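PDB 3LMD: geranylgeranyl pyrophosphate synthase from Corynebacterium glutamicum, which probably condenses isopentenyl diphosphate units onto an allylic diphosphate with the help of magnesium ions, building long-chain prenyl diphosphates. Local coordinates for residues A[106-109]-A[110-114]; A[167-170]-A[171-174]; A[263-266]-A[267-271]. All blocks are in the same frame, centred on the assembly; numbering follows the deposited sequence. Where two conformers were deposited one is given.

Interaction 1 (A[106-109]-A[110-114]); sequences ITHL and ATLYH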
ATOM      1  N   ILE A 106       8.908   8.325  -3.598  1.00 22.03           N
ATOM      2  CA  ILE A 106       7.478   8.157  -3.294  1.00 24.13           C
ATOM      3  C   ILE A 106       7.295   6.999  -2.343  1.00 24.93           C
ATOM      4  O   ILE A 106       6.455   7.025  -1.438  1.00 23.65           O
ATOM      5  CB  ILE A 106       6.669   7.869  -4.587  1.00 22.98           C
ATOM      6  CG1 ILE A 106       6.513   9.174  -5.415  1.00 26.34           C
ATOM      7  CG2 ILE A 106       5.289   7.306  -4.205  1.00 23.34           C
ATOM      8  CD1 ILE A 106       5.905   8.917  -6.858  1.00 29.25           C
ATOM      9  N   THR A 107       8.078   5.953  -2.560  1.00 23.65           N
ATOM     10  CA  THR A 107       8.000   4.778  -1.675  1.00 24.49           C
ATOM     11  C   THR A 107       8.445   5.117  -0.271  1.00 26.91           C
ATOM     12  O   THR A 107       7.800   4.711   0.716  1.00 25.58           O
ATOM     13  CB  THR A 107       8.846   3.631  -2.238  1.00 26.56           C
ATOM     14  OG1 THR A 107       8.297   3.254  -3.512  1.00 26.41           O
ATOM     15  CG2 THR A 107       8.816   2.404  -1.288  1.00 28.18           C
ATOM     16  N   HIS A 108       9.529   5.888  -0.184  1.00 22.02           N
ATOM     17  CA  HIS A 108       9.978   6.421   1.094  1.00 23.24           C
ATOM     18  C   HIS A 108       8.871   7.188   1.794  1.00 24.71           C
ATOM     19  O   HIS A 108       8.615   6.963   2.978  1.00 26.16           O
ATOM     20  CB  HIS A 108      11.229   7.320   0.889  1.00 24.92           C
ATOM     21  CG  HIS A 108      11.614   8.098   2.096  1.00 27.79           C
ATOM     22  ND1 HIS A 108      11.887   7.496   3.312  1.00 26.89           N
ATOM     23  CD2 HIS A 108      11.778   9.431   2.284  1.00 27.98           C
ATOM     24  CE1 HIS A 108      12.199   8.433   4.197  1.00 29.18           C
ATOM     25  NE2 HIS A 108      12.132   9.613   3.600  1.00 33.66           N
ATOM     26  N   LEU A 109       8.228   8.126   1.091  1.00 23.65           N
ATOM     27  CA  LEU A 109       7.165   8.925   1.699  1.00 24.83           C
ATOM     28  C   LEU A 109       5.964   8.065   2.131  1.00 21.97           C
ATOM     29  O   LEU A 109       5.410   8.268   3.225  1.00 25.73           O
ATOM     30  CB  LEU A 109       6.709  10.058   0.743  1.00 23.68           C
ATOM     31  CG  LEU A 109       7.839  11.054   0.431  1.00 30.08           C
ATOM     32  CD1 LEU A 109       7.416  12.089  -0.658  1.00 26.71           C
ATOM     33  CD2 LEU A 109       8.300  11.762   1.740  1.00 31.32           C
ATOM     34  N   ALA A 110       5.564   7.116   1.294  1.00 22.92           N
ATOM     35  CA  ALA A 110       4.411   6.240   1.622  1.00 23.35           C
ATOM     36  C   ALA A 110       4.659   5.521   2.933  1.00 28.41           C
ATOM     37  O   ALA A 110       3.794   5.430   3.795  1.00 27.92           O
ATOM     38  CB  ALA A 110       4.154   5.224   0.491  1.00 22.50           C
ATOM     39  N   THR A 111       5.869   5.007   3.035  1.00 27.77           N
ATOM     40  CA  THR A 111       6.414   4.328   4.206  1.00 36.84           C
ATOM     41  C   THR A 111       6.329   5.134   5.482  1.00 36.40           C
ATOM     42  O   THR A 111       5.882   4.631   6.524  1.00 35.87           O
ATOM     43  CB  THR A 111       7.896   4.042   3.877  1.00 40.50           C
ATOM     44  OG1 THR A 111       8.021   2.674   3.533  1.00 44.54           O
ATOM     45  CG2 THR A 111       8.843   4.463   4.996  1.00 45.93           C
ATOM     46  N   LEU A 112       6.756   6.391   5.396  1.00 29.16           N
ATOM     47  CA  LEU A 112       6.611   7.332   6.483  1.00 37.15           C
ATOM     48  C   LEU A 112       5.176   7.548   6.903  1.00 38.03           C
ATOM     49  O   LEU A 112       4.868   7.613   8.093  1.00 38.57           O
ATOM     50  CB  LEU A 112       7.206   8.695   6.113  1.00 35.44           C
ATOM     51  CG  LEU A 112       8.732   8.783   6.133  1.00 48.41           C
ATOM     52  CD1 LEU A 112       9.182  10.174   5.641  1.00 43.15           C
ATOM     53  CD2 LEU A 112       9.295   8.483   7.531  1.00 41.34           C
ATOM     54  N   TYR A 113       4.292   7.729   5.940  1.00 28.42           N
ATOM     55  CA  TYR A 113       2.901   7.975   6.291  1.00 33.42           C
ATOM     56  C   TYR A 113       2.320   6.795   7.053  1.00 34.48           C
ATOM     57  O   TYR A 113       1.596   6.987   8.039  1.00 35.49           O
ATOM     58  CB  TYR A 113       2.088   8.326   5.052  1.00 32.36           C
ATOM     59  CG  TYR A 113       2.659   9.550   4.373  1.00 39.72           C
ATOM     60  CD1 TYR A 113       3.656  10.301   5.005  1.00 54.73           C
ATOM     61  CD2 TYR A 113       2.226   9.959   3.121  1.00 40.61           C
ATOM     62  CE1 TYR A 113       4.213  11.435   4.410  1.00 56.19           C
ATOM     63  CE2 TYR A 113       2.771  11.106   2.511  1.00 44.90           C
ATOM     64  CZ  TYR A 113       3.761  11.838   3.169  1.00 63.77           C
ATOM     65  OH  TYR A 113       4.320  12.965   2.594  1.00 69.31           O
ATOM     66  N   HIS A 114       2.655   5.565   6.656  1.00 26.50           N
ATOM     67  CA  HIS A 114       2.150   4.398   7.402  0.50 31.14           C
ATOM     68  C   HIS A 114       2.872   4.224   8.736  1.00 35.92           C
ATOM     69  O   HIS A 114       2.281   3.800   9.724  1.00 39.81           O
ATOM     70  CB  HIS A 114       2.264   3.115   6.581  0.50 27.50           C
ATOM     71  CG  HIS A 114       1.248   3.009   5.484  0.50 30.68           C
ATOM     72  ND1 HIS A 114       0.401   4.045   5.144  0.50 29.16           N
ATOM     73  CD2 HIS A 114       0.948   1.988   4.647  0.50 25.63           C
ATOM     74  CE1 HIS A 114      -0.380   3.663   4.146  0.50 30.53           C
ATOM     75  NE2 HIS A 114      -0.069   2.418   3.828  0.50 33.43           N
TER
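A chi1 of 170° at His108 carries CG to the far side from the backbone nitrogen, whereas Leu112 holds its own CG anti to the carbonyl carbon (chi1 -76°), and with those two torsions the imidazole and the leucine tip converge one turn apart. This is an i to i+4 contact on helix 95-118, part of the all-alpha isoprenyl diphosphate synthase fold. Leu112 CD1 meets the ring obliquely, 3.6 Å from His108 NE2, and Leu112 CG lies 4.0 Å from CE1 of the same ring. Leu109 CD2 also reaches Leu112 CD1 at 4.3 Å.

Regular backbone bonds hold the turn, among them Leu112 N to His108 O at 3.1 Å. Thr107 and Thr111 face Leu172 of helix 159-181, while Ile106, Leu109 and Ala110 pack on helix 132-157. Asp115, first residue of the DDxxD motif and a calcium ligand, though no ion is bound to this chain, has its side chain about 4 Å from that of Thr111. Tyr113 turns back along the helix, its OH 4.2 Å from Leu109 CB. The carbonyl oxygen of Leu109 accepts the Tyr113 N-H and also sits 3.2 Å above the plane of the Tyr113 ring, offset toward the rim near CG and CD1.

Interaction 2 (A[167-170]-A[171-174]); sequences ETFG and ELVT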
ATOM      1  N   GLU A 167      10.237  -6.772  -4.055  1.00 25.85           N
ATOM      2  CA  GLU A 167      11.166  -7.288  -3.051  1.00 29.69           C
ATOM      3  C   GLU A 167      11.517  -6.217  -2.044  1.00 29.95           C
ATOM      4  O   GLU A 167      11.466  -6.440  -0.836  1.00 24.46           O
ATOM      5  CB  GLU A 167      12.462  -7.785  -3.705  1.00 30.85           C
ATOM      6  CG  GLU A 167      13.407  -8.400  -2.677  1.00 41.26           C
ATOM      7  CD  GLU A 167      14.720  -8.902  -3.263  1.00 58.93           C
ATOM      8  OE1 GLU A 167      14.859  -8.954  -4.504  1.00 58.20           O
ATOM      9  OE2 GLU A 167      15.613  -9.258  -2.460  1.00 70.55           O
ATOM     10  N   THR A 168      11.905  -5.045  -2.544  1.00 26.11           N
ATOM     11  CA  THR A 168      12.251  -3.928  -1.671  1.00 26.83           C
ATOM     12  C   THR A 168      11.119  -3.512  -0.729  1.00 24.80           C
ATOM     13  O   THR A 168      11.297  -3.364   0.495  1.00 25.43           O
ATOM     14  CB  THR A 168      12.676  -2.708  -2.532  1.00 26.22           C
ATOM     15  OG1 THR A 168      13.815  -3.097  -3.325  1.00 27.64           O
ATOM     16  CG2 THR A 168      13.022  -1.549  -1.647  1.00 29.98           C
ATOM     17  N   PHE A 169       9.948  -3.303  -1.295  1.00 23.41           N
ATOM     18  CA  PHE A 169       8.796  -2.901  -0.513  1.00 24.72           C
ATOM     19  C   PHE A 169       8.383  -4.004   0.492  1.00 24.03           C
ATOM     20  O   PHE A 169       8.109  -3.715   1.644  1.00 26.50           O
ATOM     21  CB  PHE A 169       7.638  -2.500  -1.446  1.00 20.41           C
ATOM     22  CG  PHE A 169       6.444  -1.974  -0.715  1.00 27.21           C
ATOM     23  CD1 PHE A 169       6.568  -0.894   0.148  1.00 31.81           C
ATOM     24  CD2 PHE A 169       5.211  -2.571  -0.860  1.00 31.55           C
ATOM     25  CE1 PHE A 169       5.474  -0.408   0.842  1.00 32.43           C
ATOM     26  CE2 PHE A 169       4.091  -2.075  -0.156  1.00 33.80           C
ATOM     27  CZ  PHE A 169       4.244  -1.005   0.698  1.00 28.04           C
ATOM     28  N   GLY A 170       8.405  -5.254   0.067  1.00 24.74           N
ATOM     29  CA  GLY A 170       8.149  -6.386   0.992  1.00 26.40           C
ATOM     30  C   GLY A 170       9.118  -6.383   2.187  1.00 26.22           C
ATOM     31  O   GLY A 170       8.722  -6.582   3.336  1.00 22.63           O
ATOM     32  N   GLU A 171      10.388  -6.150   1.915  1.00 23.12           N
ATOM     33  CA  GLU A 171      11.380  -5.978   3.005  1.00 28.03           C
ATOM     34  C   GLU A 171      11.105  -4.816   3.927  1.00 32.14           C
ATOM     35  O   GLU A 171      11.242  -4.966   5.154  1.00 27.87           O
ATOM     36  CB  GLU A 171      12.813  -5.846   2.466  1.00 26.11           C
ATOM     37  CG  GLU A 171      13.325  -7.148   1.895  1.00 38.86           C
ATOM     38  CD  GLU A 171      13.359  -8.229   2.953  1.00 51.16           C
ATOM     39  OE1 GLU A 171      14.214  -8.118   3.855  1.00 46.99           O
ATOM     40  OE2 GLU A 171      12.525  -9.167   2.901  1.00 64.58           O
ATOM     41  N   LEU A 172      10.755  -3.656   3.360  1.00 27.53           N
ATOM     42  CA  LEU A 172      10.467  -2.480   4.177  1.00 27.55           C
ATOM     43  C   LEU A 172       9.310  -2.777   5.090  1.00 28.08           C
ATOM     44  O   LEU A 172       9.329  -2.394   6.251  1.00 26.44           O
ATOM     45  CB  LEU A 172      10.065  -1.249   3.326  1.00 30.84           C
ATOM     46  CG  LEU A 172      11.067  -0.388   2.563  1.00 36.35           C
ATOM     47  CD1 LEU A 172      10.345   0.540   1.600  1.00 36.26           C
ATOM     48  CD2 LEU A 172      11.895   0.443   3.493  1.00 32.94           C
ATOM     49  N   VAL A 173       8.278  -3.428   4.552  1.00 21.89           N
ATOM     50  CA  VAL A 173       7.091  -3.727   5.343  1.00 25.13           C
ATOM     51  C   VAL A 173       7.466  -4.760   6.424  1.00 26.85           C
ATOM     52  O   VAL A 173       7.006  -4.686   7.562  1.00 25.99           O
ATOM     53  CB  VAL A 173       5.935  -4.280   4.474  1.00 24.70           C
ATOM     54  CG1 VAL A 173       4.802  -4.764   5.384  1.00 25.08           C
ATOM     55  CG2 VAL A 173       5.394  -3.158   3.535  1.00 25.14           C
ATOM     56  N   THR A 174       8.326  -5.702   6.054  1.00 24.30           N
ATOM     57  CA  THR A 174       8.772  -6.740   6.999  1.00 24.70           C
ATOM     58  C   THR A 174       9.520  -6.055   8.153  1.00 25.72           C
ATOM     59  O   THR A 174       9.305  -6.391   9.311  1.00 22.48           O
ATOM     60  CB  THR A 174       9.645  -7.813   6.310  1.00 28.37           C
ATOM     61  OG1 THR A 174       8.858  -8.476   5.315  1.00 24.91           O
ATOM     62  CG2 THR A 174      10.209  -8.863   7.319  1.00 24.37           C
TER
HETATM   63  O   HOH W   1      10.776  -8.931   0.139  1.00 44.26           O
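Phe169 and Val173 meet by a CH-pi contact one turn apart on helix 159-181, within the all-alpha prenyl synthase fold. From Phe169 CB, CG leaves anti to the backbone N (chi1 -176°), which swings the ring along the helix toward the following turn. At one margin, Phe169 CD1 has Leu172 CD1 near the ring plane, 4.3 Å away. Farther out, CE1, CE2 and CZ of Phe169 all lie under Val173 CG2, with CZ nearest at 3.7 Å. That methyl stands over a single face, 18° off the ring normal. Phe165 brings its ring against that of Phe169, their planes only about 15° apart, and Ala148 of the second subunit also packs on Phe169, placing this side of the helix at the dimer interface.

The polar side of the helix is different. Glu171, bent at chi2, brings CG to 3.4 Å from Glu167 O, and a water donates to both Glu167 O and Glu171 OE2, linking carbonyl and carboxylate. At Gly170 the carbonyl oxygen takes two bonds from Thr174, reached by N and OG1 from opposite faces of its plane. Thr174 OG1 donates from above that plane, off the lone pairs, at 2.7 Å from Gly170 O.

Interaction 3 (A[263-266]-A[267-271]); sequences GVFT and LPVLY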
ATOM      1  N   GLY A 263      12.010   3.583  25.759  1.00 58.62           N
ATOM      2  CA  GLY A 263      12.236   2.144  25.908  1.00 48.40           C
ATOM      3  C   GLY A 263      12.797   1.554  24.620  1.00 44.00           C
ATOM      4  O   GLY A 263      12.731   0.339  24.397  1.00 45.10           O
ATOM      5  N   VAL A 264      13.336   2.425  23.760  1.00 46.22           N
ATOM      6  CA  VAL A 264      14.053   1.993  22.543  1.00 46.45           C
ATOM      7  C   VAL A 264      15.577   1.939  22.825  1.00 38.68           C
ATOM      8  O   VAL A 264      16.220   2.980  22.958  1.00 44.07           O
ATOM      9  CB  VAL A 264      13.777   2.943  21.343  1.00 46.57           C
ATOM     10  CG1 VAL A 264      14.512   2.478  20.110  1.00 42.78           C
ATOM     11  CG2 VAL A 264      12.265   3.045  21.055  1.00 51.05           C
ATOM     12  N   PHE A 265      16.121   0.731  22.943  1.00 39.32           N
ATOM     13  CA  PHE A 265      17.545   0.531  23.236  1.00 38.91           C
ATOM     14  C   PHE A 265      18.294   0.202  21.945  1.00 30.82           C
ATOM     15  O   PHE A 265      18.169  -0.890  21.419  1.00 32.11           O
ATOM     16  CB  PHE A 265      17.745  -0.628  24.212  1.00 36.44           C
ATOM     17  CG  PHE A 265      16.906  -0.529  25.448  1.00 39.29           C
ATOM     18  CD1 PHE A 265      16.698   0.698  26.059  1.00 37.16           C
ATOM     19  CD2 PHE A 265      16.335  -1.664  25.995  1.00 43.80           C
ATOM     20  CE1 PHE A 265      15.910   0.795  27.199  1.00 47.62           C
ATOM     21  CE2 PHE A 265      15.565  -1.587  27.134  1.00 48.83           C
ATOM     22  CZ  PHE A 265      15.343  -0.358  27.736  1.00 35.75           C
ATOM     23  N   THR A 266      19.084   1.149  21.471  1.00 29.92           N
ATOM     24  CA  THR A 266      19.840   0.968  20.233  1.00 28.89           C
ATOM     25  C   THR A 266      21.202   0.285  20.476  1.00 33.18           C
ATOM     26  O   THR A 266      21.559  -0.035  21.600  1.00 29.29           O
ATOM     27  CB  THR A 266      20.034   2.327  19.577  1.00 31.41           C
ATOM     28  OG1 THR A 266      20.764   3.170  20.478  1.00 29.97           O
ATOM     29  CG2 THR A 266      18.635   2.987  19.322  1.00 30.23           C
ATOM     30  N   LEU A 267      21.971   0.084  19.415  1.00 28.97           N
ATOM     31  CA  LEU A 267      23.162  -0.752  19.484  1.00 28.09           C
ATOM     32  C   LEU A 267      24.113  -0.498  20.661  1.00 26.97           C
ATOM     33  O   LEU A 267      24.520  -1.448  21.307  1.00 29.49           O
ATOM     34  CB  LEU A 267      23.955  -0.637  18.181  1.00 29.68           C
ATOM     35  CG  LEU A 267      24.982  -1.717  17.912  1.00 31.76           C
ATOM     36  CD1 LEU A 267      24.310  -3.101  18.033  1.00 32.56           C
ATOM     37  CD2 LEU A 267      25.543  -1.492  16.474  1.00 30.55           C
ATOM     38  N   PRO A 268      24.517   0.762  20.910  1.00 24.19           N
ATOM     39  CA  PRO A 268      25.459   0.918  22.043  1.00 29.53           C
ATOM     40  C   PRO A 268      24.872   0.442  23.377  1.00 28.34           C
ATOM     41  O   PRO A 268      25.599  -0.049  24.250  1.00 27.05           O
ATOM     42  CB  PRO A 268      25.670   2.426  22.130  1.00 26.91           C
ATOM     43  CG  PRO A 268      25.171   2.992  20.807  1.00 32.30           C
ATOM     44  CD  PRO A 268      24.175   2.043  20.275  1.00 25.82           C
ATOM     45  N   VAL A 269      23.573   0.638  23.561  1.00 28.45           N
ATOM     46  CA  VAL A 269      22.918   0.226  24.790  1.00 27.26           C
ATOM     47  C   VAL A 269      22.863  -1.280  24.867  1.00 27.18           C
ATOM     48  O   VAL A 269      23.086  -1.860  25.932  1.00 26.57           O
ATOM     49  CB  VAL A 269      21.450   0.785  24.902  1.00 26.92           C
ATOM     50  CG1 VAL A 269      20.842   0.424  26.304  1.00 28.86           C
ATOM     51  CG2 VAL A 269      21.433   2.257  24.668  1.00 26.31           C
ATOM     52  N   LEU A 270      22.568  -1.930  23.745  1.00 27.20           N
ATOM     53  CA  LEU A 270      22.472  -3.383  23.731  1.00 26.75           C
ATOM     54  C   LEU A 270      23.841  -4.013  23.999  1.00 30.26           C
ATOM     55  O   LEU A 270      23.943  -5.022  24.680  1.00 25.49           O
ATOM     56  CB  LEU A 270      21.940  -3.895  22.383  1.00 23.61           C
ATOM     57  CG  LEU A 270      20.526  -3.359  22.060  1.00 25.96           C
ATOM     58  CD1 LEU A 270      20.139  -3.719  20.595  1.00 29.11           C
ATOM     59  CD2 LEU A 270      19.540  -3.957  23.061  1.00 31.13           C
ATOM     60  N   TYR A 271      24.889  -3.453  23.418  1.00 27.75           N
ATOM     61  CA  TYR A 271      26.247  -3.943  23.731  1.00 26.79           C
ATOM     62  C   TYR A 271      26.578  -3.786  25.238  1.00 23.57           C
ATOM     63  O   TYR A 271      27.101  -4.724  25.872  1.00 27.36           O
ATOM     64  CB  TYR A 271      27.259  -3.167  22.907  1.00 30.71           C
ATOM     65  CG  TYR A 271      27.470  -3.725  21.512  1.00 29.78           C
ATOM     66  CD1 TYR A 271      27.684  -5.087  21.301  1.00 37.87           C
ATOM     67  CD2 TYR A 271      27.488  -2.892  20.424  1.00 30.11           C
ATOM     68  CE1 TYR A 271      27.899  -5.584  20.017  1.00 41.48           C
ATOM     69  CE2 TYR A 271      27.695  -3.381  19.140  1.00 34.30           C
ATOM     70  CZ  TYR A 271      27.898  -4.715  18.948  1.00 38.30           C
ATOM     71  OH  TYR A 271      28.120  -5.165  17.664  1.00 39.08           O
TER
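Phe265 and Thr266 carry the contact between the loop after helix 258-262 and the first turn of helix 267-274. Gly263, the first residue past helix 258-262, closes it off with a Schellman motif, with positive phi (85°) and two bonds back into the last turn; its carbonyl oxygen then lies 4.1 Å above the centre of the Phe265 ring. Val264 carries the chain onward in extended form. Phe265 CB touches both residues of the new turn that face it: Val269 CG1 at 3.9 Å and Leu270 CD2 at 4.0 Å. The ring itself leads away from the helix, and Val269 CG1 approaches it obliquely, near CG and CD1. The Phe265 carbonyl oxygen lies beside the leucine branch, with Leu270 CG and CD1 both 3.5 Å from it.

Thr266 occupies the N-cap position, yet its side chain makes no capping bond. OG1 sits between the backbone N and the carbonyl carbon (chi1 60°) and passes obliquely by the Pro268 ring, 3.6 Å from its CD. The backbone carbonyl of Thr266 does the work of starting the helix: Thr266 O accepts a good bond from Leu270 N at 3.0 Å and a weak, strongly bent one from Val269 N. Pro268, having no N-H, fits easily in the first turn.

In this all-alpha prenyl synthase fold, Thr266 also touches Asp241 of helix 219-246, part of the second DDxxD motif, which probably helps bind magnesium and diphosphate. Thr266, Pro268 and Val269 lie against Ile245 of that helix, Leu267 and Tyr271 pack on Glu316 of helix 309-328, and Leu270 meets Ile189 of helix 188-214.

Along the chain the three contacts come in series. Interactions 1 and 2 are neighbours: their centres are about 12 Å apart, and helices 95-118 and 159-181 touch mainly through Leu172, whose CD1 packs on Thr111 OG1 at 3.7 Å, with Phe169 also touching Thr107. Interaction 3 stands off, its centre about 26 Å from that of interaction 1 and about 24 Å from that of interaction 2, the nearest atoms being about 15 Å away in both cases. Helix 188-214 bridges the gap, packing on both 167-174 and 263-271. Interaction 1 adjoins Asp115 of the first DDxxD motif and interaction 3 touches Asp241 of the second, motifs that in this family bind the magnesium-diphosphate substrate.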